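Local coordinates for protein PpBBE-like 1 D396N (Physcomitrella patens subsp. patens, PDB 6EO5) that is an engineered variant of an FAD-dependent berberine bridge enzyme-like moss oxidase that oxidises cellobiose, at residues T223-R228 with T276-L281; F236-S241 with G263-E268; F105-A110 with G133-P138; W310-N315 with N322-T327. All coordinates share one frame; numbering follows the deposited sequence.

Contact 1 (T223-R228 with T276-L281)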
loop_
_atom_site.group_PDB
_atom_site.type_symbol
_atom_site.label_atom_id
_atom_site.label_comp_id
_atom_site.label_asym_id
_atom_site.label_seq_id
_atom_site.Cartn_x
_atom_site.Cartn_y
_atom_site.Cartn_z
ATOM N N THR A 223 10.904 -17.925 9.360
ATOM C CA THR A 223 12.299 -17.524 9.485
ATOM C C THR A 223 12.516 -16.163 8.835
ATOM O O THR A 223 12.165 -15.949 7.667
ATOM C CB THR A 223 13.231 -18.561 8.855
ATOM O OG1 THR A 223 12.996 -19.833 9.462
ATOM C CG2 THR A 223 14.687 -18.163 9.055
ATOM N N HIS A 224 13.106 -15.254 9.594
ATOM C CA HIS A 224 13.405 -13.910 9.141
ATOM C C HIS A 224 14.901 -13.809 8.868
ATOM O O HIS A 224 15.714 -14.248 9.685
ATOM C CB HIS A 224 12.961 -12.894 10.198
ATOM C CG HIS A 224 13.431 -11.502 9.929
ATOM N ND1 HIS A 224 14.495 -10.934 10.595
ATOM C CD2 HIS A 224 12.991 -10.567 9.054
ATOM C CE1 HIS A 224 14.687 -9.707 10.144
ATOM N NE2 HIS A 224 13.789 -9.460 9.209
ATOM N N PHE A 225 15.268 -13.248 7.721
ATOM C CA PHE A 225 16.674 -13.047 7.405
ATOM C C PHE A 225 16.898 -11.632 6.897
ATOM O O PHE A 225 16.007 -11.020 6.300
ATOM C CB PHE A 225 17.188 -14.059 6.373
ATOM C CG PHE A 225 16.435 -14.056 5.068
ATOM C CD1 PHE A 225 15.291 -14.830 4.913
ATOM C CD2 PHE A 225 16.899 -13.315 3.980
ATOM C CE1 PHE A 225 14.610 -14.857 3.706
ATOM C CE2 PHE A 225 16.220 -13.325 2.763
ATOM C CZ PHE A 225 15.074 -14.101 2.625
ATOM N N LYS A 226 18.099 -11.116 7.150
ATOM C CA LYS A 226 18.490 -9.814 6.636
ATOM C C LYS A 226 20.007 -9.782 6.523
ATOM O O LYS A 226 20.715 -10.074 7.494
ATOM C CB LYS A 226 17.971 -8.691 7.533
ATOM C CG LYS A 226 18.305 -7.283 7.061
ATOM C CD LYS A 226 17.353 -6.270 7.686
ATOM C CE LYS A 226 17.775 -4.838 7.392
ATOM N NZ LYS A 226 16.737 -3.862 7.824
ATOM N N TYR A 227 20.497 -9.468 5.327
ATOM C CA TYR A 227 21.924 -9.354 5.053
ATOM C C TYR A 227 22.190 -7.917 4.637
ATOM O O TYR A 227 21.600 -7.432 3.666
ATOM C CB TYR A 227 22.366 -10.342 3.968
ATOM C CG TYR A 227 21.874 -11.750 4.221
ATOM C CD1 TYR A 227 22.401 -12.518 5.257
ATOM C CD2 TYR A 227 20.866 -12.306 3.447
ATOM C CE1 TYR A 227 21.944 -13.798 5.505
ATOM C CE2 TYR A 227 20.403 -13.593 3.689
ATOM C CZ TYR A 227 20.951 -14.334 4.722
ATOM O OH TYR A 227 20.502 -15.612 4.969
ATOM N N ARG A 228 23.087 -7.248 5.361
ATOM C CA ARG A 228 23.236 -5.802 5.317
ATOM C C ARG A 228 24.692 -5.428 5.051
ATOM O O ARG A 228 25.609 -6.122 5.499
ATOM C CB ARG A 228 22.738 -5.212 6.649
ATOM C CG ARG A 228 22.729 -3.730 6.718
ATOM C CD ARG A 228 21.858 -3.243 7.867
ATOM N NE ARG A 228 21.919 -1.779 7.944
ATOM C CZ ARG A 228 21.082 -1.023 8.648
ATOM N NH1 ARG A 228 20.090 -1.586 9.343
ATOM N NH2 ARG A 228 21.235 0.300 8.646
ATOM N N THR A 276 16.463 -24.160 9.695
ATOM C CA THR A 276 17.427 -25.143 9.204
ATOM C C THR A 276 17.243 -25.467 7.727
ATOM O O THR A 276 18.132 -26.087 7.138
ATOM C CB THR A 276 17.363 -26.443 10.026
ATOM O OG1 THR A 276 16.000 -26.863 10.191
ATOM C CG2 THR A 276 18.008 -26.256 11.382
ATOM N N SER A 277 16.135 -25.058 7.113
ATOM C CA SER A 277 15.945 -25.221 5.677
ATOM C C SER A 277 16.343 -23.989 4.857
ATOM O O SER A 277 16.367 -24.076 3.626
ATOM C CB SER A 277 14.482 -25.569 5.385
ATOM O OG SER A 277 14.146 -26.855 5.867
ATOM N N LEU A 278 16.682 -22.862 5.501
ATOM C CA LEU A 278 16.792 -21.589 4.787
ATOM C C LEU A 278 18.023 -21.527 3.884
ATOM O O LEU A 278 17.942 -21.019 2.758
ATOM C CB LEU A 278 16.810 -20.418 5.777
ATOM C CG LEU A 278 17.099 -19.043 5.143
ATOM C CD1 LEU A 278 15.990 -18.618 4.199
ATOM C CD2 LEU A 278 17.339 -17.960 6.176
ATOM N N LEU A 279 19.172 -22.016 4.348
ATOM C CA LEU A 279 20.421 -21.685 3.660
ATOM C C LEU A 279 20.506 -22.173 2.215
ATOM O O LEU A 279 21.049 -21.427 1.382
ATOM C CB LEU A 279 21.618 -22.174 4.484
ATOM C CG LEU A 279 22.226 -21.050 5.350
ATOM C CD1 LEU A 279 21.219 -20.444 6.345
ATOM C CD2 LEU A 279 23.468 -21.524 6.087
ATOM N N PRO A 280 20.007 -23.356 1.835
ATOM C CA PRO A 280 19.992 -23.687 0.400
ATOM C C PRO A 280 19.283 -22.652 -0.438
ATOM O O PRO A 280 19.607 -22.501 -1.620
ATOM C CB PRO A 280 19.250 -25.025 0.345
ATOM C CG PRO A 280 19.358 -25.567 1.679
ATOM C CD PRO A 280 19.443 -24.446 2.646
ATOM N N LEU A 281 18.330 -21.918 0.141
ATOM C CA LEU A 281 17.506 -20.987 -0.619
ATOM C C LEU A 281 18.104 -19.585 -0.738
ATOM O O LEU A 281 17.675 -18.817 -1.602
ATOM C CB LEU A 281 16.115 -20.891 0.010
ATOM C CG LEU A 281 15.393 -22.227 0.159
ATOM C CD1 LEU A 281 14.116 -22.062 0.955
ATOM C CD2 LEU A 281 15.110 -22.841 -1.205
#

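Contact 2 (F236-S241 with G263-E268)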
loop_
_atom_site.group_PDB
_atom_site.type_symbol
_atom_site.label_atom_id
_atom_site.label_comp_id
_atom_site.label_asym_id
_atom_site.label_seq_id
_atom_site.Cartn_x
_atom_site.Cartn_y
_atom_site.Cartn_z
ATOM N N PHE A 236 26.688 -2.275 -6.831
ATOM C CA PHE A 236 26.435 -2.967 -8.087
ATOM C C PHE A 236 26.433 -4.473 -7.876
ATOM O O PHE A 236 25.521 -5.182 -8.326
ATOM C CB PHE A 236 27.483 -2.587 -9.131
ATOM C CG PHE A 236 27.293 -3.290 -10.439
ATOM C CD1 PHE A 236 27.846 -4.547 -10.659
ATOM C CD2 PHE A 236 26.536 -2.712 -11.443
ATOM C CE1 PHE A 236 27.647 -5.207 -11.851
ATOM C CE2 PHE A 236 26.336 -3.371 -12.647
ATOM C CZ PHE A 236 26.894 -4.616 -12.850
ATOM N N LYS A 237 27.467 -4.977 -7.195
ATOM C CA LYS A 237 27.594 -6.410 -6.981
ATOM C C LYS A 237 26.394 -6.953 -6.216
ATOM O O LYS A 237 25.816 -7.981 -6.595
ATOM C CB LYS A 237 28.907 -6.694 -6.246
ATOM C CG LYS A 237 29.370 -8.144 -6.285
ATOM C CD LYS A 237 30.656 -8.333 -5.490
ATOM C CE LYS A 237 31.008 -9.809 -5.365
ATOM N NZ LYS A 237 31.293 -10.416 -6.695
ATOM N N ASN A 238 25.991 -6.265 -5.138
ATOM C CA ASN A 238 24.873 -6.766 -4.342
ATOM C C ASN A 238 23.572 -6.727 -5.133
ATOM O O ASN A 238 22.804 -7.696 -5.115
ATOM C CB ASN A 238 24.729 -5.977 -3.039
ATOM C CG ASN A 238 25.938 -6.102 -2.134
ATOM O OD1 ASN A 238 26.845 -6.879 -2.404
ATOM N ND2 ASN A 238 25.952 -5.338 -1.050
ATOM N N PHE A 239 23.305 -5.628 -5.848
ATOM C CA PHE A 239 22.052 -5.546 -6.590
ATOM C C PHE A 239 22.002 -6.580 -7.709
ATOM O O PHE A 239 20.968 -7.232 -7.906
ATOM C CB PHE A 239 21.819 -4.142 -7.164
ATOM C CG PHE A 239 20.444 -3.988 -7.735
ATOM C CD1 PHE A 239 19.359 -3.785 -6.893
ATOM C CD2 PHE A 239 20.211 -4.154 -9.089
ATOM C CE1 PHE A 239 18.078 -3.702 -7.388
ATOM C CE2 PHE A 239 18.919 -4.067 -9.602
ATOM C CZ PHE A 239 17.852 -3.840 -8.741
ATOM N N LYS A 240 23.104 -6.747 -8.452
ATOM C CA LYS A 240 23.132 -7.760 -9.505
ATOM C C LYS A 240 22.871 -9.149 -8.939
ATOM O O LYS A 240 22.119 -9.938 -9.525
ATOM C CB LYS A 240 24.471 -7.726 -10.239
ATOM C CG LYS A 240 24.529 -8.600 -11.477
ATOM C CD LYS A 240 25.781 -8.272 -12.284
ATOM C CE LYS A 240 26.017 -9.273 -13.406
ATOM N NZ LYS A 240 24.707 -9.624 -14.002
ATOM N N SER A 241 23.467 -9.459 -7.786
ATOM C CA SER A 241 23.243 -10.762 -7.173
ATOM C C SER A 241 21.797 -10.929 -6.728
ATOM O O SER A 241 21.238 -12.028 -6.825
ATOM C CB SER A 241 24.183 -10.956 -5.996
ATOM O OG SER A 241 23.927 -12.214 -5.420
ATOM N N GLY A 263 25.284 4.614 1.025
ATOM C CA GLY A 263 26.024 3.391 0.794
ATOM C C GLY A 263 25.420 2.150 1.423
ATOM O O GLY A 263 25.901 1.045 1.140
ATOM N N VAL A 264 24.398 2.284 2.270
ATOM C CA VAL A 264 23.754 1.115 2.855
ATOM C C VAL A 264 23.025 0.332 1.771
ATOM O O VAL A 264 22.437 0.915 0.847
ATOM C CB VAL A 264 22.791 1.546 3.974
ATOM C CG1 VAL A 264 22.066 0.343 4.560
ATOM C CG2 VAL A 264 23.547 2.297 5.052
ATOM N N SER A 265 23.077 -0.997 1.865
ATOM C CA SER A 265 22.228 -1.867 1.058
ATOM C C SER A 265 21.953 -3.150 1.831
ATOM O O SER A 265 22.778 -3.592 2.638
ATOM C CB SER A 265 22.860 -2.198 -0.303
ATOM O OG SER A 265 24.039 -2.964 -0.144
ATOM N N TRP A 266 20.787 -3.751 1.584
ATOM C CA TRP A 266 20.486 -5.006 2.263
ATOM C C TRP A 266 19.467 -5.816 1.479
ATOM O O TRP A 266 18.757 -5.298 0.614
ATOM C CB TRP A 266 19.996 -4.778 3.704
ATOM C CG TRP A 266 18.618 -4.154 3.894
ATOM C CD1 TRP A 266 17.402 -4.679 3.522
ATOM C CD2 TRP A 266 18.324 -2.920 4.575
ATOM N NE1 TRP A 266 16.382 -3.832 3.905
ATOM C CE2 TRP A 266 16.923 -2.752 4.557
ATOM C CE3 TRP A 266 19.113 -1.944 5.205
ATOM C CZ2 TRP A 266 16.302 -1.645 5.131
ATOM C CZ3 TRP A 266 18.489 -0.850 5.777
ATOM C CH2 TRP A 266 17.102 -0.710 5.733
ATOM N N LEU A 267 19.429 -7.109 1.784
ATOM C CA LEU A 267 18.345 -7.990 1.380
ATOM C C LEU A 267 17.638 -8.422 2.650
ATOM O O LEU A 267 18.284 -8.924 3.571
ATOM C CB LEU A 267 18.858 -9.206 0.610
ATOM C CG LEU A 267 17.792 -10.242 0.262
ATOM C CD1 LEU A 267 16.720 -9.628 -0.626
ATOM C CD2 LEU A 267 18.409 -11.456 -0.402
ATOM N N GLU A 268 16.334 -8.194 2.719
ATOM C CA GLU A 268 15.530 -8.616 3.856
ATOM C C GLU A 268 14.398 -9.515 3.375
ATOM O O GLU A 268 13.821 -9.277 2.311
ATOM C CB GLU A 268 14.971 -7.415 4.619
ATOM C CG GLU A 268 14.222 -7.832 5.870
ATOM C CD GLU A 268 13.671 -6.670 6.667
ATOM O OE1 GLU A 268 13.700 -5.526 6.148
ATOM O OE2 GLU A 268 13.208 -6.914 7.815
#

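Contact 3 (F105-A110 with G133-P138)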
loop_
_atom_site.group_PDB
_atom_site.type_symbol
_atom_site.label_atom_id
_atom_site.label_comp_id
_atom_site.label_asym_id
_atom_site.label_seq_id
_atom_site.Cartn_x
_atom_site.Cartn_y
_atom_site.Cartn_z
ATOM N N PHE A 105 -14.726 -6.898 13.642
ATOM C CA PHE A 105 -13.845 -8.035 13.411
ATOM C C PHE A 105 -14.580 -9.331 13.720
ATOM O O PHE A 105 -15.350 -9.402 14.681
ATOM C CB PHE A 105 -12.566 -7.936 14.266
ATOM C CG PHE A 105 -11.600 -9.069 14.044
ATOM C CD1 PHE A 105 -10.687 -9.027 12.998
ATOM C CD2 PHE A 105 -11.609 -10.178 14.872
ATOM C CE1 PHE A 105 -9.798 -10.075 12.782
ATOM C CE2 PHE A 105 -10.719 -11.229 14.667
ATOM C CZ PHE A 105 -9.820 -11.183 13.623
ATOM N N SER A 106 -14.350 -10.347 12.894
ATOM C CA SER A 106 -14.825 -11.694 13.170
ATOM C C SER A 106 -14.070 -12.663 12.268
ATOM O O SER A 106 -13.785 -12.342 11.114
ATOM C CB SER A 106 -16.338 -11.821 12.964
ATOM O OG SER A 106 -16.684 -11.755 11.594
ATOM N N TYR A 107 -13.730 -13.832 12.811
ATOM C CA TYR A 107 -12.964 -14.861 12.116
ATOM C C TYR A 107 -13.831 -16.105 11.979
ATOM O O TYR A 107 -14.462 -16.532 12.949
ATOM C CB TYR A 107 -11.662 -15.177 12.875
ATOM C CG TYR A 107 -10.955 -16.459 12.464
ATOM C CD1 TYR A 107 -10.716 -16.752 11.127
ATOM C CD2 TYR A 107 -10.502 -17.368 13.424
ATOM C CE1 TYR A 107 -10.071 -17.926 10.752
ATOM C CE2 TYR A 107 -9.849 -18.544 13.056
ATOM C CZ TYR A 107 -9.638 -18.815 11.722
ATOM O OH TYR A 107 -9.002 -19.974 11.340
ATOM N N ASN A 108 -13.886 -16.667 10.779
ATOM C CA ASN A 108 -14.627 -17.898 10.517
ATOM C C ASN A 108 -13.606 -19.000 10.242
ATOM O O ASN A 108 -13.065 -19.095 9.134
ATOM C CB ASN A 108 -15.592 -17.711 9.353
ATOM C CG ASN A 108 -16.461 -18.928 9.111
ATOM O OD1 ASN A 108 -16.039 -20.068 9.317
ATOM N ND2 ASN A 108 -17.686 -18.693 8.664
ATOM N N LYS A 109 -13.356 -19.842 11.249
ATOM C CA LYS A 109 -12.285 -20.828 11.139
ATOM C C LYS A 109 -12.587 -21.859 10.062
ATOM O O LYS A 109 -11.698 -22.241 9.288
ATOM C CB LYS A 109 -12.057 -21.517 12.483
ATOM C CG LYS A 109 -10.957 -22.571 12.447
ATOM C CD LYS A 109 -10.848 -23.324 13.759
ATOM C CE LYS A 109 -9.878 -24.491 13.644
ATOM N NZ LYS A 109 -9.199 -24.773 14.943
ATOM N N ALA A 110 -13.835 -22.322 9.997
ATOM C CA ALA A 110 -14.176 -23.355 9.027
ATOM C C ALA A 110 -14.096 -22.824 7.603
ATOM O O ALA A 110 -13.656 -23.537 6.695
ATOM C CB ALA A 110 -15.567 -23.908 9.319
ATOM N N GLY A 133 -6.972 -17.091 15.590
ATOM C CA GLY A 133 -6.791 -18.404 14.995
ATOM C C GLY A 133 -5.431 -18.691 14.388
ATOM O O GLY A 133 -5.297 -19.614 13.573
ATOM N N LYS A 134 -4.415 -17.928 14.787
ATOM C CA LYS A 134 -3.075 -18.021 14.196
ATOM C C LYS A 134 -3.121 -17.970 12.662
ATOM O O LYS A 134 -2.473 -18.751 11.957
ATOM C CB LYS A 134 -2.355 -19.272 14.691
ATOM C CG LYS A 134 -1.823 -19.108 16.088
ATOM C CD LYS A 134 -1.206 -20.386 16.592
ATOM C CE LYS A 134 -0.895 -20.285 18.075
ATOM N NZ LYS A 134 -0.240 -21.533 18.551
ATOM N N VAL A 135 -3.900 -17.020 12.146
ATOM C CA VAL A 135 -4.020 -16.781 10.716
ATOM C C VAL A 135 -3.554 -15.356 10.406
ATOM O O VAL A 135 -3.219 -14.569 11.296
ATOM C CB VAL A 135 -5.457 -17.013 10.204
ATOM C CG1 VAL A 135 -5.854 -18.452 10.427
ATOM C CG2 VAL A 135 -6.428 -16.084 10.908
ATOM N N THR A 136 -3.544 -15.028 9.120
ATOM C CA THR A 136 -3.112 -13.704 8.691
ATOM C C THR A 136 -3.647 -13.449 7.293
ATOM O O THR A 136 -4.111 -14.361 6.603
ATOM C CB THR A 136 -1.579 -13.578 8.716
ATOM O OG1 THR A 136 -1.206 -12.200 8.791
ATOM C CG2 THR A 136 -0.953 -14.214 7.482
ATOM N N ILE A 137 -3.603 -12.184 6.895
ATOM C CA ILE A 137 -3.657 -11.839 5.480
ATOM C C ILE A 137 -2.252 -11.392 5.090
ATOM O O ILE A 137 -1.485 -10.938 5.955
ATOM C CB ILE A 137 -4.702 -10.751 5.195
ATOM C CG1 ILE A 137 -4.352 -9.465 5.932
ATOM C CG2 ILE A 137 -6.076 -11.239 5.565
ATOM C CD1 ILE A 137 -5.289 -8.340 5.608
ATOM N N PRO A 138 -1.855 -11.501 3.795
ATOM C CA PRO A 138 -0.493 -11.112 3.390
ATOM C C PRO A 138 -0.340 -9.601 3.187
ATOM O O PRO A 138 -0.016 -9.118 2.095
ATOM C CB PRO A 138 -0.302 -11.917 2.097
ATOM C CG PRO A 138 -1.670 -12.009 1.515
ATOM C CD PRO A 138 -2.633 -12.067 2.677
#

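Contact 4 (W310-N315 with N322-T327)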
loop_
_atom_site.group_PDB
_atom_site.type_symbol
_atom_site.label_atom_id
_atom_site.label_comp_id
_atom_site.label_asym_id
_atom_site.label_seq_id
_atom_site.Cartn_x
_atom_site.Cartn_y
_atom_site.Cartn_z
ATOM N N TRP A 310 9.183 -4.574 11.646
ATOM C CA TRP A 310 9.102 -3.149 11.931
ATOM C C TRP A 310 10.113 -2.720 12.994
ATOM O O TRP A 310 9.891 -1.733 13.700
ATOM C CB TRP A 310 7.683 -2.761 12.327
ATOM C CG TRP A 310 7.435 -1.324 12.071
ATOM C CD1 TRP A 310 7.138 -0.364 12.998
ATOM C CD2 TRP A 310 7.494 -0.661 10.806
ATOM N NE1 TRP A 310 6.999 0.851 12.386
ATOM C CE2 TRP A 310 7.216 0.704 11.040
ATOM C CE3 TRP A 310 7.748 -1.086 9.496
ATOM C CZ2 TRP A 310 7.174 1.657 10.006
ATOM C CZ3 TRP A 310 7.713 -0.145 8.472
ATOM C CH2 TRP A 310 7.426 1.218 8.735
ATOM N N ASN A 311 11.229 -3.452 13.101
ATOM C CA ASN A 311 12.367 -3.112 13.954
ATOM C C ASN A 311 12.063 -3.227 15.449
ATOM O O ASN A 311 12.706 -2.564 16.270
ATOM C CB ASN A 311 12.897 -1.716 13.631
ATOM C CG ASN A 311 13.464 -1.632 12.243
ATOM O OD1 ASN A 311 14.358 -2.387 11.894
ATOM N ND2 ASN A 311 12.927 -0.729 11.427
ATOM N N TYR A 312 11.114 -4.036 15.811
ATOM C CA TYR A 312 11.036 -4.290 17.240
ATOM C C TYR A 312 11.785 -5.575 17.563
ATOM O O TYR A 312 11.757 -6.519 16.766
ATOM C CB TYR A 312 9.588 -4.432 17.708
ATOM C CG TYR A 312 8.801 -3.138 17.794
ATOM C CD1 TYR A 312 8.950 -2.281 18.877
ATOM C CD2 TYR A 312 7.885 -2.787 16.804
ATOM C CE1 TYR A 312 8.216 -1.100 18.965
ATOM C CE2 TYR A 312 7.150 -1.607 16.885
ATOM C CZ TYR A 312 7.318 -0.769 17.968
ATOM O OH TYR A 312 6.584 0.393 18.059
ATOM N N PRO A 313 12.462 -5.612 18.713
ATOM C CA PRO A 313 13.073 -6.864 19.171
ATOM C C PRO A 313 12.030 -7.968 19.253
ATOM O O PRO A 313 10.889 -7.730 19.657
ATOM C CB PRO A 313 13.615 -6.496 20.553
ATOM C CG PRO A 313 13.843 -5.023 20.478
ATOM C CD PRO A 313 12.726 -4.499 19.640
ATOM N N SER A 314 12.424 -9.188 18.863
ATOM C CA SER A 314 11.451 -10.277 18.797
ATOM C C SER A 314 10.893 -10.656 20.162
ATOM O O SER A 314 9.901 -11.395 20.226
ATOM C CB SER A 314 12.049 -11.512 18.121
ATOM O OG SER A 314 13.020 -12.154 18.911
ATOM N N ASN A 315 11.481 -10.158 21.246
ATOM C CA ASN A 315 10.913 -10.343 22.573
ATOM C C ASN A 315 9.923 -9.248 22.949
ATOM O O ASN A 315 9.439 -9.241 24.085
ATOM C CB ASN A 315 12.024 -10.426 23.628
ATOM C CG ASN A 315 12.765 -9.120 23.809
ATOM O OD1 ASN A 315 12.779 -8.275 22.925
ATOM N ND2 ASN A 315 13.387 -8.945 24.964
ATOM N N ASN A 322 -0.809 -2.787 18.943
ATOM C CA ASN A 322 -1.985 -1.939 19.126
ATOM C C ASN A 322 -1.633 -0.468 19.286
ATOM O O ASN A 322 -2.516 0.386 19.136
ATOM C CB ASN A 322 -2.780 -2.351 20.368
ATOM C CG ASN A 322 -3.482 -3.692 20.219
ATOM O OD1 ASN A 322 -4.031 -4.024 19.166
ATOM N ND2 ASN A 322 -3.484 -4.464 21.296
ATOM N N ASN A 323 -0.382 -0.153 19.615
ATOM C CA ASN A 323 0.033 1.198 19.972
ATOM C C ASN A 323 1.319 1.577 19.264
ATOM O O ASN A 323 2.240 2.127 19.876
ATOM C CB ASN A 323 0.235 1.343 21.477
ATOM C CG ASN A 323 -1.033 1.092 22.253
ATOM O OD1 ASN A 323 -1.904 1.958 22.330
ATOM N ND2 ASN A 323 -1.148 -0.100 22.839
ATOM N N VAL A 324 1.427 1.283 17.973
ATOM C CA VAL A 324 2.623 1.700 17.247
ATOM C C VAL A 324 2.508 3.192 16.977
ATOM O O VAL A 324 1.500 3.647 16.418
ATOM C CB VAL A 324 2.809 0.907 15.950
ATOM C CG1 VAL A 324 4.129 1.288 15.284
ATOM C CG2 VAL A 324 2.771 -0.603 16.252
ATOM N N PRO A 325 3.481 3.984 17.411
ATOM C CA PRO A 325 3.399 5.447 17.239
ATOM C C PRO A 325 3.287 5.841 15.771
ATOM O O PRO A 325 4.064 5.382 14.932
ATOM C CB PRO A 325 4.717 5.948 17.843
ATOM C CG PRO A 325 5.199 4.825 18.728
ATOM C CD PRO A 325 4.685 3.547 18.139
ATOM N N PHE A 326 2.317 6.709 15.461
ATOM C CA PHE A 326 2.217 7.256 14.110
ATOM C C PHE A 326 3.327 8.276 13.885
ATOM O O PHE A 326 3.421 9.272 14.611
ATOM C CB PHE A 326 0.852 7.902 13.874
ATOM C CG PHE A 326 0.555 8.168 12.420
ATOM C CD1 PHE A 326 -0.003 7.184 11.622
ATOM C CD2 PHE A 326 0.842 9.400 11.845
ATOM C CE1 PHE A 326 -0.282 7.415 10.276
ATOM C CE2 PHE A 326 0.566 9.635 10.506
ATOM C CZ PHE A 326 0.002 8.633 9.722
ATOM N N THR A 327 4.166 8.037 12.885
ATOM C CA THR A 327 5.228 8.963 12.523
ATOM C C THR A 327 4.924 9.572 11.164
ATOM O O THR A 327 4.142 9.029 10.379
ATOM C CB THR A 327 6.587 8.261 12.494
ATOM O OG1 THR A 327 6.564 7.239 11.494
ATOM C CG2 THR A 327 6.876 7.615 13.834
#

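Contact 1 (T223-R228 with T276-L281)
Leu-278 reaches Phe-225 because its CG stands trans to the backbone N (chi1 173°), which throws both methyl groups from the turn just ahead of helix 279-288 towards strand 222-230. Phe-225 meets it with CG set between its own backbone N and carbonyl carbon (chi1 58°); this turns the ring aside, so that CB as well as the near ring atoms can be touched. The two branches of the leucine divide the work. Leu-278 CD2 lies 3.9 Å from Phe-225 CB and also meets the methyl group of Thr-223, with Thr-223 CG2 to Leu-278 CD2 measuring 3.9 Å. Leu-278 CD1 approaches the ring obliquely, 3.9 Å from Phe-225 CD1. Tyr-227 comes from the opposite direction, and its OH ends 4.1 Å from Leu-278 CD2. Thr-223, Phe-225 and Tyr-227 are every second residue of one strand and point to the same side of the sheet, where Leu-278 meets all three; Tyr-227 also packs on Val-282, Phe-285 and Leu-286 of the helix. A branched leucine suits this place because its two methyls can touch three neighbours at once. The threonine turns its methyl inward while its OG1 bonds to the carbonyl of Gly-273, and the tyrosine hydroxyl is held by Glu-297. No hydrogen bond spans the two segments: between them the attachment is van der Waals contact centred on the leucine methyls.

Contact 2 (F236-S241 with G263-E268)
Asn-238 and Ser-265 make the contact between 236-241 and 263-268, and the asparagine can be followed outward from its backbone. CB leaves the helix towards the strand, and the side chain touches Trp-229 and Phe-257, which belong to the strands flanking 264-271 in the sheet. Asn-238 CG sits opposite the carbonyl carbon (chi1 -62°) and comes only to 4.2 Å from Ser-265 OG, a spacing at which the amide carbon merely accompanies the bond beside it. At the tip the amide divides. OD1 accepts the backbone N-H of Ala-290, while Asn-238 ND2 donates to Ser-265 OG over 3.2 Å, with an N-H...O angle of 161°. The hydroxyl oxygen lies just 7° out of the amide plane, where an N-H of the flat group naturally points. Serine fits the strand position because its short side chain presents an oxygen to the helix without bulk. Because OD1 accepts and ND2 donates, the two bonds together settle which end of the amide is which. They thus hold the buried amide against rotation, and a polar link joins the helix to the sheet in a buried place.

Contact 3 (F105-A110 with G133-P138)
Tyr-107 lies on an extended strand, 105-108, which turns into helical backbone angles at Lys-109, while Gly-133, its partner across the contact, lies where the chain comes out of the preceding helix. The backbone then passes through Lys-134, whose positive phi (50°) bends it into the short strand 135-136. The two strands are not paired with each other; the meeting is made by side chains and the bare backbone of the glycine. The tyrosine ring, carried trans to the backbone N (chi1 165°), is brought up to the bend. Tyr-107 CE2 lies 3.6 Å from Gly-133 CA, an oblique approach that is possible because glycine brings no side chain between the ring and the backbone. Both segments belong to the FAD-binding domain of the VAO fold, and both strands are part of one branched antiparallel sheet: 105-108 runs beside 113-117, and 113-117 and 135-136 each pair with 207-217. Val-215 of that last strand touches Tyr-107 and Val-135 alike. Val-135 uses both its branches. Val-135 CG2 sits over one face of the Tyr-107 ring, 4.1 Å above the plane and displaced towards the rim. Val-135 CG1 reaches the phenol end, 3.6 Å from Tyr-107 OH and 4.0 Å from Tyr-107 CZ. The opposite face is covered by the tyrosine's own chain, with Lys-109 N 3.8 Å above the ring centre as the backbone curls back. A beta-branched valine is apt here, since two methyls set so close to the backbone can grip a broad flat ring from a very short strand. Phe-105, two residues earlier, lies against Ala-128 and Leu-129 of the helix.

Contact 4 (W310-N315 with N322-T327)
The indole of Trp-310 and the phenol ring of Tyr-312 both turn to one methyl group, CG1 of Val-324, but meet it differently. Against the indole, Val-324 CG1 comes obliquely, 4.1 Å from Trp-310 CD1 and equally far from Trp-310 NE1; against the phenol it lies at the edge, near the ring plane. The two aromatics stand on either side of Asn-311, the C-prime residue of a Schellman motif that ends helix 302-308. Its positive phi turns the chain sharply, with Tyr-312 N bonded back to Leu-307 O and Asn-311 N to Val-308 O, and both side chains then point to the loop 322-327. Val-324 answers with CG1 trans to the backbone N (chi1 -175°), which directs that branch at the aromatics. A valine suits the place because its methyl is small enough to be shared by two rings. The site borders the cofactor: the Trp-310 side chain comes within about 4 Å of the FAD and also touches Cys-142, while Phe-326 meets His-81. In this bi-covalent flavoprotein family one histidine and one cysteine tether the flavin, and these two residues are probably that pair. No hydrogen bond crosses between the two segments, and at the phenol oxygen the neighbours across the contact are carbon atoms: Tyr-312 OH lies 3.8 Å from Val-324 CG1, and Pro-325 CD, arriving from the opposite direction, stands 3.7 Å from Tyr-312 OH.

Overall arrangement
Contacts 1 and 2 belong to one seven-stranded antiparallel sheet, with centres 16 Å apart. Their strands, 222-230 and 264-271, are neighbours in it, joined by backbone bonds and by His-224 NE2, 3.0 Å from Glu-268 OE2; in each, the segment following one of these strands packs against the other. Contact 3 stands apart in the FAD-binding domain, its centre about 27 Å from that of contact 1 and 36 Å from that of contact 2. Contact 4 lies between these regions and borders the flavin through Trp-310. Its nearest atoms are about 5 Å from contact 1, 6 Å from contact 2 and 10 Å from contact 3, without touching any of them.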